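Local coordinates for oxidoreductase, NAD-binding/iron-sulfur cluster-binding protein (Nitratireductor pacificus pht-3B, PDB 6ZXU), which binds cobalamin and two [4Fe-4S] clusters and acts as a catabolic reductive dehalogenase, removing halogen from organohalides, at residues 81-84 with 85-89; 343-346 with 347-350; 462-465 with 466-470. All coordinates share one frame; numbering follows the deposited sequence.

Interaction 1: residues 81-84 with 85-89; sequences ARLF and TRFLD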
# COMPACT_ATOMS: atom_id res chain seq x y z
N ALA A 81 -5.08 10.68 14.43
CA ALA A 81 -6.54 10.50 14.61
C ALA A 81 -7.27 11.84 14.55
O ALA A 81 -8.32 11.93 13.93
CB ALA A 81 -6.80 9.78 15.96
N ARG A 82 -6.71 12.88 15.18
CA ARG A 82 -7.37 14.17 15.17
C ARG A 82 -7.39 14.73 13.78
O ARG A 82 -8.31 15.37 13.40
CB ARG A 82 -6.68 15.13 16.14
CG ARG A 82 -6.96 14.84 17.63
CD ARG A 82 -6.59 16.04 18.52
NE ARG A 82 -5.15 16.32 18.45
CZ ARG A 82 -4.21 15.73 19.20
NH1 ARG A 82 -4.58 14.83 20.14
NH2 ARG A 82 -2.91 16.04 19.03
N LEU A 83 -6.30 14.53 13.05
CA LEU A 83 -6.26 14.95 11.68
C LEU A 83 -7.34 14.27 10.87
O LEU A 83 -8.04 14.91 10.12
CB LEU A 83 -4.91 14.63 11.10
CG LEU A 83 -4.76 14.91 9.63
CD1 LEU A 83 -4.80 16.41 9.43
CD2 LEU A 83 -3.40 14.31 9.13
N PHE A 84 -7.48 12.95 11.01
CA PHE A 84 -8.46 12.22 10.23
C PHE A 84 -9.90 12.54 10.60
O PHE A 84 -10.76 12.51 9.74
CB PHE A 84 -8.22 10.68 10.32
CG PHE A 84 -6.87 10.24 9.84
CD1 PHE A 84 -6.18 10.94 8.83
CD2 PHE A 84 -6.31 9.06 10.33
CE1 PHE A 84 -4.91 10.53 8.43
CE2 PHE A 84 -5.07 8.63 9.90
CZ PHE A 84 -4.35 9.35 8.97
N THR A 85 -10.13 12.90 11.87
CA THR A 85 -11.39 13.44 12.33
C THR A 85 -11.99 14.61 11.54
O THR A 85 -13.20 14.67 11.31
CB THR A 85 -11.27 13.86 13.79
OG1 THR A 85 -10.90 12.73 14.57
CG2 THR A 85 -12.55 14.44 14.28
N ARG A 86 -11.14 15.49 11.01
CA ARG A 86 -11.58 16.61 10.16
C ARG A 86 -12.26 16.15 8.90
O ARG A 86 -12.94 16.92 8.24
CB ARG A 86 -10.35 17.50 9.78
CG ARG A 86 -9.54 17.81 11.05
CD ARG A 86 -8.58 18.97 11.03
NE ARG A 86 -7.73 19.06 9.85
CZ ARG A 86 -7.92 19.88 8.81
NH1 ARG A 86 -7.03 19.89 7.81
NH2 ARG A 86 -9.00 20.68 8.75
N PHE A 87 -12.10 14.89 8.53
CA PHE A 87 -12.68 14.46 7.26
C PHE A 87 -13.81 13.39 7.42
O PHE A 87 -14.21 12.75 6.42
CB PHE A 87 -11.55 13.92 6.34
CG PHE A 87 -10.36 14.85 6.24
CD1 PHE A 87 -10.52 16.09 5.63
CD2 PHE A 87 -9.17 14.56 6.84
CE1 PHE A 87 -9.50 17.02 5.62
CE2 PHE A 87 -8.14 15.46 6.79
CZ PHE A 87 -8.30 16.68 6.18
N LEU A 88 -14.31 13.23 8.63
CA LEU A 88 -15.46 12.37 8.91
C LEU A 88 -16.74 12.96 8.36
O LEU A 88 -17.71 12.25 8.05
CB LEU A 88 -15.59 12.15 10.39
CG LEU A 88 -14.48 11.45 11.07
CD1 LEU A 88 -14.67 11.45 12.57
CD2 LEU A 88 -14.27 10.01 10.61
N ASP A 89 -16.75 14.27 8.12
CA ASP A 89 -17.83 14.85 7.29
C ASP A 89 -17.24 15.83 6.29
O ASP A 89 -16.07 16.15 6.34
CB ASP A 89 -18.81 15.61 8.14
CG ASP A 89 -20.31 15.54 7.58
OD1 ASP A 89 -20.53 15.30 6.32
OD2 ASP A 89 -21.23 15.76 8.47
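A81 O takes two hydrogen bonds from T85. The backbone N of T85 lies 2.9 Å away, and its hydroxyl OG1 2.8 Å from A81 O. The two donors come from opposite faces of the carbonyl plane. The hydroxyl can reach back because OG1 sits beside its own backbone N (chi1 -59°). R82 follows; its O lies 3.3 Å from T85 CB. L83 serves R86 and F87 at once. Its O accepts a hydrogen bond from R86 N. Its CD1 lies at the edge of the R86 guanidinium, 4.0 Å from NE. F87 CE2 comes to 3.4 Å from L83 O, and R86 CB sits over the centre of one face of the F87 ring. The F84 side chain packs on helix 168-190, while its O accepts a hydrogen bond from F87 N at 3.0 Å. Helix 342-354 packs on L83, R86 and F87. F87 O and L88 O accept hydrogen bonds from R188, and the L88 backbone pairs with G196 of strand 194-198. Bonds to the fourth residue thus give way to bonds to the third; the last, L88 N to T85 O, closes a type I beta turn at the C-terminal end of helix 74-85.

Interaction 2: residues 343-346 with 347-350; sequences LALG and MQPL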
# COMPACT_ATOMS: atom_id res chain seq x y z
N LEU A 343 -13.63 6.61 -4.75
CA LEU A 343 -12.88 6.06 -3.65
C LEU A 343 -11.54 6.73 -3.45
O LEU A 343 -11.17 7.08 -2.33
CB LEU A 343 -12.70 4.53 -3.83
CG LEU A 343 -12.03 3.81 -2.68
CD1 LEU A 343 -12.77 3.94 -1.35
CD2 LEU A 343 -11.85 2.32 -3.00
N ALA A 344 -10.80 6.91 -4.55
CA ALA A 344 -9.57 7.69 -4.49
C ALA A 344 -9.81 9.15 -4.01
O ALA A 344 -9.07 9.67 -3.18
CB ALA A 344 -8.94 7.71 -5.87
N LEU A 345 -10.85 9.78 -4.50
CA LEU A 345 -11.25 11.10 -3.99
C LEU A 345 -11.53 11.09 -2.49
O LEU A 345 -11.25 12.08 -1.80
CB LEU A 345 -12.47 11.67 -4.76
CG LEU A 345 -12.12 12.13 -6.17
CD1 LEU A 345 -13.32 12.30 -7.04
CD2 LEU A 345 -11.39 13.48 -6.10
N GLY A 346 -12.02 10.00 -1.94
CA GLY A 346 -12.20 9.89 -0.46
C GLY A 346 -10.89 9.89 0.25
O GLY A 346 -10.82 10.27 1.43
N MET A 347 -9.83 9.40 -0.40
CA MET A 347 -8.49 9.37 0.25
C MET A 347 -7.74 10.69 0.14
O MET A 347 -6.90 10.98 0.99
CB MET A 347 -7.64 8.27 -0.37
CG MET A 347 -8.23 6.90 -0.14
SD MET A 347 -7.21 5.65 -0.95
CE MET A 347 -8.29 4.63 -1.89
N GLN A 348 -8.01 11.46 -0.90
CA GLN A 348 -7.23 12.65 -1.21
C GLN A 348 -7.01 13.63 -0.04
O GLN A 348 -5.89 14.06 0.20
CB GLN A 348 -7.81 13.32 -2.41
CG GLN A 348 -6.92 14.50 -2.83
CD GLN A 348 -7.21 14.98 -4.25
OE1 GLN A 348 -8.37 15.25 -4.63
NE2 GLN A 348 -6.14 15.10 -5.04
N PRO A 349 -8.07 13.99 0.70
CA PRO A 349 -7.87 14.95 1.81
C PRO A 349 -6.90 14.43 2.88
O PRO A 349 -6.10 15.21 3.42
CB PRO A 349 -9.28 15.09 2.43
CG PRO A 349 -10.22 14.69 1.33
CD PRO A 349 -9.49 13.68 0.50
N LEU A 350 -6.94 13.13 3.17
CA LEU A 350 -6.03 12.57 4.16
C LEU A 350 -4.59 12.63 3.65
O LEU A 350 -3.69 13.10 4.34
CB LEU A 350 -6.38 11.13 4.49
CG LEU A 350 -7.62 10.85 5.35
CD1 LEU A 350 -8.87 11.19 4.59
CD2 LEU A 350 -7.68 9.36 5.82
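L343 and M347 meet on one side of helix 342-354, just ahead of a proline kink at P349 and L350. M347 starts with CB 3.4 Å from A344 O. M347 CG comes next, 3.7 Å from L343 O. CG lies beside the backbone N of M347 (chi1 -63°), and this turns the chain back along the preceding turn. SD carries it on, and a bend at chi3 (-131°) brings M347 CE to 3.9 Å from L343 CG. M347 CE is also 3.8 Å from L343 O. Further out, M347 packs on I182 of helix 168-190 and M450 of helix 445-469, so its buried side chain is wedged between helices. It is about 8 Å from the side chain of S449, which binds cobalamin.

The backbone bonds are mixed. M347 N bonds to A344 O and weakly to L343 O. Q348 N bonds weakly to A344 O and L345 O. P349 has no N-H to give. L350 N lacks the bond to G346 O and makes a weak one to M347 O. The L345 and Q348 side chains lie alongside each other, with L345 CD2 beside Q348 OE1. In place of a hydrogen bond, P349 sets its CD 3.3 Å from L345 O.

Interaction 3: residues 462-465 with 466-470; sequences VMAA and HCRRM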
# COMPACT_ATOMS: atom_id res chain seq x y z
N VAL A 462 3.74 8.66 11.67
CA VAL A 462 3.74 8.30 13.10
C VAL A 462 5.14 7.92 13.55
O VAL A 462 5.61 8.35 14.60
CB VAL A 462 2.72 7.16 13.37
CG1 VAL A 462 2.97 6.58 14.72
CG2 VAL A 462 1.33 7.70 13.34
N MET A 463 5.84 7.11 12.78
CA MET A 463 7.16 6.62 13.16
C MET A 463 8.18 7.74 13.23
O MET A 463 8.96 7.80 14.18
CB MET A 463 7.61 5.52 12.21
CG MET A 463 6.82 4.22 12.45
SD MET A 463 7.22 2.97 11.22
CE MET A 463 8.79 2.38 11.83
N ALA A 464 8.22 8.59 12.24
CA ALA A 464 9.09 9.73 12.25
C ALA A 464 8.78 10.67 13.42
O ALA A 464 9.69 11.20 14.06
CB ALA A 464 9.01 10.47 10.94
N ALA A 465 7.50 10.84 13.75
CA ALA A 465 7.11 11.68 14.93
C ALA A 465 7.62 11.09 16.20
O ALA A 465 8.11 11.83 17.09
CB ALA A 465 5.62 11.85 15.02
N HIS A 466 7.68 9.77 16.30
CA HIS A 466 8.23 9.14 17.47
C HIS A 466 9.71 9.31 17.59
O HIS A 466 10.25 9.57 18.66
CB HIS A 466 7.84 7.64 17.57
CG HIS A 466 8.17 7.02 18.89
ND1 HIS A 466 7.63 7.47 20.09
CD2 HIS A 466 8.97 5.99 19.21
CE1 HIS A 466 8.11 6.76 21.08
NE2 HIS A 466 8.93 5.85 20.58
N CYS A 467 10.40 9.20 16.48
CA CYS A 467 11.83 9.51 16.47
C CYS A 467 12.09 10.95 16.99
O CYS A 467 13.02 11.14 17.72
CB CYS A 467 12.43 9.36 15.04
SG CYS A 467 12.60 7.63 14.55
N ARG A 468 11.30 11.90 16.54
CA ARG A 468 11.46 13.32 16.93
C ARG A 468 11.17 13.47 18.44
O ARG A 468 11.89 14.16 19.13
CB ARG A 468 10.66 14.22 16.11
CG ARG A 468 11.03 14.27 14.65
CD ARG A 468 10.40 15.37 13.85
NE ARG A 468 8.96 15.33 13.92
CZ ARG A 468 8.16 14.65 13.13
NH1 ARG A 468 8.63 13.90 12.16
NH2 ARG A 468 6.84 14.72 13.29
N ARG A 469 10.21 12.75 18.97
CA ARG A 469 9.93 12.70 20.37
C ARG A 469 11.14 12.28 21.16
O ARG A 469 11.40 12.78 22.25
CB ARG A 469 8.75 11.78 20.66
CG ARG A 469 8.39 11.62 22.10
CD ARG A 469 7.22 10.68 22.35
NE ARG A 469 6.00 11.02 21.56
CZ ARG A 469 5.14 12.02 21.83
NH1 ARG A 469 5.30 12.89 22.87
NH2 ARG A 469 4.09 12.18 21.02
N MET A 470 11.92 11.38 20.62
CA MET A 470 13.14 10.94 21.30
C MET A 470 14.36 11.83 21.05
O MET A 470 15.47 11.49 21.46
CB MET A 470 13.44 9.49 20.84
CG MET A 470 12.32 8.50 21.13
SD MET A 470 12.73 6.78 20.79
CE MET A 470 12.85 6.81 19.00
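A464 and A465 lie under the side chain of R468, on the last turns of helix 445-469. The backbone hydrogen bonds are regular. H466 N bonds to V462 O, C467 N to M463 O, R468 N to A464 O and R469 N to A465 O. The first and last of these, H466 N to V462 O and R469 N to A465 O, are both 3.0 Å long. At the helix end M470 N bonds to H466 O.

The main side-chain contact is made by the R468 guanidinium. Its chain bends at chi3 (-57°) and folds back along the helix. One flat face then rests on A465 CA, 3.4 Å above the plane and toward the rim. R468 NH2 is 3.6 Å from A465 CB, and R468 NH1 3.7 Å from A464 CB. The small alanine side chains let the group lie close to the backbone. NH1 is also near A464 O, but the angle is poor for a bond; its hydrogen bond goes to A474 O, just past the helix.

Other contacts are with carbonyl oxygens. C467 CB is 3.4 Å from A464 O, and C467 SG is 3.7 Å from M463 O.

A last group joins this turn to other helices, loops and strands. The H466 ring meets W163 edge-to-face. R469 NH2 forms a salt bridge with D76 of helix 74-85. M463, A464 and C467 face F519 of strand 514-521, and M463 also packs on helix 376-390. This is the C-terminal end of a regular alpha helix packed against an antiparallel sheet.

Each interaction joins residues three to five apart and closes no long loop. They follow in series along the chain, without nesting or crossing. Interaction 1 comes first, at the end of helix 74-85. Interaction 2 lies in helix 342-354, far on in sequence but close in space. The two touch: F87 CD1 is 3.6 Å from P349 CB, and F84 CD1 is 3.7 Å from L350 CD2. Both pack on helix 168-190. Interaction 3 comes last, at the end of helix 445-469, and touches neither. Its nearest atoms are about 7 Å from interaction 1. Helix 74-85 still joins the two, since V462 packs on Y80 and V77.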